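Local coordinates for protein MamA (Candidatus Magnetobacterium bavaricum, PDB 3VTX) that is a tetratricopeptide-repeat protein, an all-helical solenoid of a family that generally serves as a scaffold for protein-protein interactions, at residues K33-P36 against N37-E40. Sequence-based numbering, arbitrary orientation.
Sequences KADP and NNVE
The carboxylate of Asp-35 and the side-chain amide of Asn-38 stand almost perpendicular, their planes 87° apart. Asn-38 ND2 approaches from above the carboxylate face and reaches Asp-35 OD2 at 3.1 Å; OD2 in turn lies in the plane of the amide, at its NH2 edge, and the N-H points at it almost dead straight (179°). Asn-38 CB also comes within 3.7 Å of Asp-35 OD2. Both residues set CG anti to their own backbone N, which brings the two short side chains across each other beside the loop. The backbone closes the same residues into a type I beta turn, Asp-35 to Asn-38: Asn-38 N donates to Asp-35 O at 3.2 Å. Pro-36 and Asn-37 occupy the turn's two corners. The Asn-37 amide folds back over the preceding peptide, where ND2 lies 3.5 Å from Pro-36 O without a hydrogen bond, and its side chain also touches Leu-68 of helix 55-68. This turn links helix 21-34 to helix 39-51 in the first part of the TPR solenoid. Asp-35 is the first residue to leave the helical conformation, while Asn-38 is the N-cap of helix 39-51: its side chain caps a backbone N in the first turn, and OD1 is hydrogen-bonded to Thr-41 OG1. Asp-35 OD2 has a second, weak hydrogen bond with Thr-5 OG1 of helix 5-18, whose Thr-5 and Met-9 also touch Asn-38. The Asn-38 amide is thus held at both ends, NH2 on Asp-35 and OD1 on Thr-41, which is consistent with this flip of the amide and should limit its rotation; the negative carboxylate probably polarises the amide and strengthens OD1 as an acceptor at the start of helix 39-51.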
loop_
_atom_site.group_PDB
_atom_site.type_symbol
_atom_site.label_atom_id
_atom_site.label_comp_id
_atom_site.label_asym_id
_atom_site.label_seq_id
_atom_site.Cartn_x
_atom_site.Cartn_y
_atom_site.Cartn_z
ATOM N N LYS A 33 8.883 10.980 23.107
ATOM C CA LYS A 33 9.939 11.084 24.136
ATOM C C LYS A 33 9.317 10.819 25.522
ATOM O O LYS A 33 9.910 10.121 26.325
ATOM C CB LYS A 33 10.600 12.492 24.194
ATOM C CG LYS A 33 11.483 12.963 23.035
ATOM C CD LYS A 33 11.866 14.480 23.308
ATOM C CE LYS A 33 12.684 15.214 22.225
ATOM N NZ LYS A 33 12.185 15.175 20.791
ATOM N N ALA A 34 8.131 11.391 25.733
ATOM C CA ALA A 34 7.386 11.384 26.980
ATOM C C ALA A 34 6.508 10.154 27.129
ATOM O O ALA A 34 6.313 9.653 28.260
ATOM C CB ALA A 34 6.499 12.694 27.057
ATOM N N ASP A 35 5.985 9.656 25.998
ATOM C CA ASP A 35 4.969 8.607 25.951
ATOM C C ASP A 35 5.303 7.686 24.789
ATOM O O ASP A 35 4.631 7.744 23.757
ATOM C CB ASP A 35 3.609 9.268 25.740
ATOM C CG ASP A 35 2.400 8.278 25.856
ATOM O OD1 ASP A 35 2.579 7.055 26.143
ATOM O OD2 ASP A 35 1.286 8.778 25.581
ATOM N N PRO A 36 6.353 6.875 24.943
ATOM C CA PRO A 36 6.850 6.106 23.798
ATOM C C PRO A 36 5.943 5.040 23.280
ATOM O O PRO A 36 6.234 4.489 22.200
ATOM C CB PRO A 36 8.162 5.466 24.292
ATOM C CG PRO A 36 8.250 5.770 25.770
ATOM C CD PRO A 36 7.138 6.690 26.173
ATOM N N ASN A 37 4.912 4.675 24.046
ATOM C CA ASN A 37 4.001 3.651 23.610
ATOM C C ASN A 37 2.683 4.193 23.049
ATOM O O ASN A 37 1.717 3.459 22.929
ATOM C CB ASN A 37 3.784 2.624 24.718
ATOM C CG ASN A 37 5.092 1.962 25.142
ATOM O OD1 ASN A 37 5.360 1.835 26.347
ATOM N ND2 ASN A 37 5.932 1.575 24.173
ATOM N N ASN A 38 2.675 5.480 22.679
ATOM C CA ASN A 38 1.499 6.116 22.114
ATOM C C ASN A 38 1.340 5.589 20.678
ATOM O O ASN A 38 2.010 6.085 19.757
ATOM C CB ASN A 38 1.715 7.623 22.093
ATOM C CG ASN A 38 0.453 8.387 21.784
ATOM O OD1 ASN A 38 -0.056 8.442 20.642
ATOM N ND2 ASN A 38 -0.103 8.974 22.839
ATOM N N VAL A 39 0.472 4.610 20.499
ATOM C CA VAL A 39 0.291 3.994 19.182
ATOM C C VAL A 39 -0.270 4.974 18.173
ATOM O O VAL A 39 0.126 4.924 17.001
ATOM C CB VAL A 39 -0.541 2.676 19.237
ATOM C CG1 VAL A 39 0.259 1.586 20.001
ATOM C CG2 VAL A 39 -1.892 2.915 19.840
ATOM N N GLU A 40 -1.133 5.907 18.589
ATOM C CA GLU A 40 -1.745 6.834 17.627
ATOM C C GLU A 40 -0.628 7.709 16.971
ATOM O O GLU A 40 -0.628 7.948 15.722
ATOM C CB GLU A 40 -2.700 7.773 18.329
ATOM C CG GLU A 40 -3.328 8.758 17.444
ATOM C CD GLU A 40 -4.526 9.488 18.024
ATOM O OE1 GLU A 40 -4.705 9.430 19.259
ATOM O OE2 GLU A 40 -5.262 10.112 17.212
#